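Local coordinates for protein 3-carboxy-cis,cis-muconate cycloisomerase (Pseudomonas putida, PDB 1RE5) that belongs to the fumarase/aspartase superfamily of homotetrameric, mainly helical enzymes and carries the name of a cycloisomerase, at residues L114-R119 / E215-T220. Residues are numbered along the deposited sequence; the frame is centred on the assembly and turned at random.
Sequences LVLQLR and EQLKLT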
ATOM      1  N   LEU D 114       1.573 -25.329   0.818  1.00 27.78           N
ATOM      2  CA  LEU D 114       1.381 -24.092   0.050  1.00 27.67           C
ATOM      3  C   LEU D 114       2.212 -24.175  -1.228  1.00 26.60           C
ATOM      4  O   LEU D 114       1.704 -23.930  -2.329  1.00 26.45           O
ATOM      5  CB  LEU D 114       1.846 -22.870   0.868  1.00 28.38           C
ATOM      6  CG  LEU D 114       1.341 -21.442   0.572  1.00 27.53           C
ATOM      7  CD1 LEU D 114       2.445 -20.456   0.948  1.00 27.77           C
ATOM      8  CD2 LEU D 114       0.974 -21.259  -0.887  1.00 25.97           C
ATOM      9  N   VAL D 115       3.489 -24.520  -1.080  1.00 24.43           N
ATOM     10  CA  VAL D 115       4.360 -24.624  -2.240  1.00 24.45           C
ATOM     11  C   VAL D 115       3.762 -25.570  -3.259  1.00 25.12           C
ATOM     12  O   VAL D 115       3.856 -25.334  -4.464  1.00 26.17           O
ATOM     13  CB  VAL D 115       5.774 -25.102  -1.866  1.00 24.43           C
ATOM     14  CG1 VAL D 115       6.574 -25.389  -3.125  1.00 22.42           C
ATOM     15  CG2 VAL D 115       6.484 -24.024  -1.044  1.00 21.78           C
ATOM     16  N   LEU D 116       3.134 -26.642  -2.793  1.00 25.79           N
ATOM     17  CA  LEU D 116       2.519 -27.566  -3.739  1.00 25.72           C
ATOM     18  C   LEU D 116       1.397 -26.838  -4.476  1.00 25.60           C
ATOM     19  O   LEU D 116       1.271 -26.959  -5.695  1.00 25.96           O
ATOM     20  CB  LEU D 116       1.980 -28.814  -3.026  1.00 25.37           C
ATOM     21  CG  LEU D 116       3.059 -29.765  -2.478  1.00 25.58           C
ATOM     22  CD1 LEU D 116       2.394 -30.970  -1.831  1.00 24.59           C
ATOM     23  CD2 LEU D 116       4.002 -30.205  -3.594  1.00 22.46           C
ATOM     24  N   GLN D 117       0.591 -26.071  -3.743  1.00 24.81           N
ATOM     25  CA  GLN D 117      -0.502 -25.332  -4.374  1.00 24.34           C
ATOM     26  C   GLN D 117       0.068 -24.296  -5.323  1.00 24.21           C
ATOM     27  O   GLN D 117      -0.458 -24.077  -6.414  1.00 24.52           O
ATOM     28  CB  GLN D 117      -1.374 -24.636  -3.331  1.00 23.09           C
ATOM     29  CG  GLN D 117      -2.006 -25.583  -2.354  1.00 23.87           C
ATOM     30  CD  GLN D 117      -2.889 -24.878  -1.362  1.00 24.89           C
ATOM     31  OE1 GLN D 117      -4.002 -24.475  -1.685  1.00 25.32           O
ATOM     32  NE2 GLN D 117      -2.391 -24.711  -0.140  1.00 26.81           N
ATOM     33  N   LEU D 118       1.153 -23.660  -4.909  1.00 24.50           N
ATOM     34  CA  LEU D 118       1.773 -22.657  -5.749  1.00 24.78           C
ATOM     35  C   LEU D 118       2.267 -23.265  -7.052  1.00 25.38           C
ATOM     36  O   LEU D 118       2.183 -22.644  -8.109  1.00 26.43           O
ATOM     37  CB  LEU D 118       2.919 -21.986  -5.001  1.00 23.22           C
ATOM     38  CG  LEU D 118       2.472 -21.070  -3.860  1.00 23.01           C
ATOM     39  CD1 LEU D 118       3.693 -20.369  -3.271  1.00 23.34           C
ATOM     40  CD2 LEU D 118       1.469 -20.040  -4.372  1.00 21.67           C
ATOM     41  N   ARG D 119       2.774 -24.489  -6.992  1.00 26.85           N
ATOM     42  CA  ARG D 119       3.257 -25.113  -8.211  1.00 28.52           C
ATOM     43  C   ARG D 119       2.091 -25.333  -9.182  1.00 28.78           C
ATOM     44  O   ARG D 119       2.214 -25.056 -10.377  1.00 29.15           O
ATOM     45  CB  ARG D 119       3.952 -26.439  -7.902  1.00 30.25           C
ATOM     46  CG  ARG D 119       4.506 -27.121  -9.146  1.00 31.55           C
ATOM     47  CD  ARG D 119       4.332 -28.628  -9.044  1.00 33.14           C
ATOM     48  NE  ARG D 119       5.479 -29.273  -8.413  1.00 33.30           N
ATOM     49  CZ  ARG D 119       5.392 -30.271  -7.542  1.00 31.65           C
ATOM     50  NH1 ARG D 119       4.204 -30.743  -7.176  1.00 31.39           N
ATOM     51  NH2 ARG D 119       6.502 -30.810  -7.062  1.00 31.34           N
ATOM     52  N   GLU D 215      12.485 -35.422  -2.983  1.00 42.16           N
ATOM     53  CA  GLU D 215      12.337 -36.253  -4.169  1.00 42.67           C
ATOM     54  C   GLU D 215      10.912 -36.804  -4.307  1.00 41.90           C
ATOM     55  O   GLU D 215      10.351 -36.859  -5.404  1.00 41.49           O
ATOM     56  CB  GLU D 215      13.337 -37.390  -4.085  1.00 45.28           C
ATOM     57  CG  GLU D 215      13.307 -38.332  -5.249  1.00 51.15           C
ATOM     58  CD  GLU D 215      14.222 -39.507  -5.012  1.00 56.03           C
ATOM     59  OE1 GLU D 215      13.968 -40.271  -4.042  1.00 57.55           O
ATOM     60  OE2 GLU D 215      15.198 -39.660  -5.786  1.00 58.51           O
ATOM     61  N   GLN D 216      10.336 -37.210  -3.183  1.00 41.54           N
ATOM     62  CA  GLN D 216       8.974 -37.737  -3.153  1.00 41.95           C
ATOM     63  C   GLN D 216       7.963 -36.745  -3.702  1.00 41.17           C
ATOM     64  O   GLN D 216       7.049 -37.113  -4.442  1.00 41.25           O
ATOM     65  CB  GLN D 216       8.579 -38.083  -1.714  1.00 43.36           C
ATOM     66  CG  GLN D 216       9.089 -39.426  -1.251  1.00 45.85           C
ATOM     67  CD  GLN D 216       8.390 -40.564  -1.955  1.00 46.59           C
ATOM     68  OE1 GLN D 216       8.959 -41.641  -2.136  1.00 47.63           O
ATOM     69  NE2 GLN D 216       7.144 -40.335  -2.353  1.00 46.53           N
ATOM     70  N   LEU D 217       8.129 -35.485  -3.312  1.00 40.60           N
ATOM     71  CA  LEU D 217       7.229 -34.417  -3.726  1.00 38.98           C
ATOM     72  C   LEU D 217       7.694 -33.722  -4.996  1.00 38.49           C
ATOM     73  O   LEU D 217       7.037 -32.818  -5.486  1.00 38.01           O
ATOM     74  CB  LEU D 217       7.107 -33.396  -2.595  1.00 37.69           C
ATOM     75  CG  LEU D 217       6.440 -33.898  -1.312  1.00 36.89           C
ATOM     76  CD1 LEU D 217       6.676 -32.903  -0.193  1.00 34.58           C
ATOM     77  CD2 LEU D 217       4.941 -34.124  -1.556  1.00 33.96           C
ATOM     78  N   LYS D 218       8.829 -34.144  -5.530  1.00 38.71           N
ATOM     79  CA  LYS D 218       9.349 -33.524  -6.732  1.00 39.38           C
ATOM     80  C   LYS D 218       9.643 -32.045  -6.487  1.00 38.00           C
ATOM     81  O   LYS D 218       9.344 -31.181  -7.320  1.00 36.87           O
ATOM     82  CB  LYS D 218       8.354 -33.677  -7.879  1.00 41.86           C
ATOM     83  CG  LYS D 218       8.239 -35.096  -8.407  1.00 47.08           C
ATOM     84  CD  LYS D 218       7.378 -35.132  -9.669  1.00 50.91           C
ATOM     85  CE  LYS D 218       7.276 -36.530 -10.268  1.00 52.55           C
ATOM     86  NZ  LYS D 218       6.406 -36.504 -11.491  1.00 55.59           N
ATOM     87  N   LEU D 219      10.223 -31.767  -5.326  1.00 35.82           N
ATOM     88  CA  LEU D 219      10.597 -30.415  -4.958  1.00 35.44           C
ATOM     89  C   LEU D 219      12.085 -30.405  -4.668  1.00 35.53           C
ATOM     90  O   LEU D 219      12.651 -31.420  -4.263  1.00 36.66           O
ATOM     91  CB  LEU D 219       9.867 -29.966  -3.695  1.00 34.51           C
ATOM     92  CG  LEU D 219       8.357 -29.797  -3.746  1.00 34.64           C
ATOM     93  CD1 LEU D 219       7.869 -29.367  -2.368  1.00 34.06           C
ATOM     94  CD2 LEU D 219       7.990 -28.764  -4.805  1.00 35.39           C
ATOM     95  N   THR D 220      12.722 -29.262  -4.862  1.00 34.38           N
ATOM     96  CA  THR D 220      14.134 -29.155  -4.575  1.00 34.42           C
ATOM     97  C   THR D 220      14.324 -29.004  -3.062  1.00 33.44           C
ATOM     98  O   THR D 220      13.416 -28.577  -2.344  1.00 33.75           O
ATOM     99  CB  THR D 220      14.730 -27.929  -5.265  1.00 36.40           C
ATOM    100  OG1 THR D 220      14.481 -28.023  -6.666  1.00 40.35           O
ATOM    101  CG2 THR D 220      16.243 -27.848  -5.035  1.00 39.09           C
TER
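R119, reaching out from helix 106-142, shows how an arginine can read carbonyls at the C-terminal turn of helix 206-217. Its NH2 alone does the work, giving one bond to L217 O at 2.6 Å and a second to K218 O at 2.9 Å. Both oxygens lie at the edge of the guanidinium, close to its plane, yet they are used differently: NH2 sits in the carbonyl plane of L217 but well above that of K218, where the N-H...O angle falls to 135°. The arginine chain starts with CG anti to the backbone N (chi1 -179°) and bends at its second and third torsions to bring the group there.

Beside this polar grip lies the buried, apolar part. L219 sends CD1 to L116 CD2 (4.1 Å) and CD2 to V115 CG1 (4.0 Å), while L116 CD1 meets L217 CD2 with the two side chains nearly perpendicular. L217 also touches A34 of helix 21-40, and T112 of helix 106-142 lies against both L217 and L219. K218, by contrast, offers CB to R119 NH2 and then runs extended, its end leading away on the exposed side. Positive phi at K218 (61°) marks the Schellman motif at the C-terminal end of helix 206-217, whose carbonyls receive an arginine from the long helix 106-142.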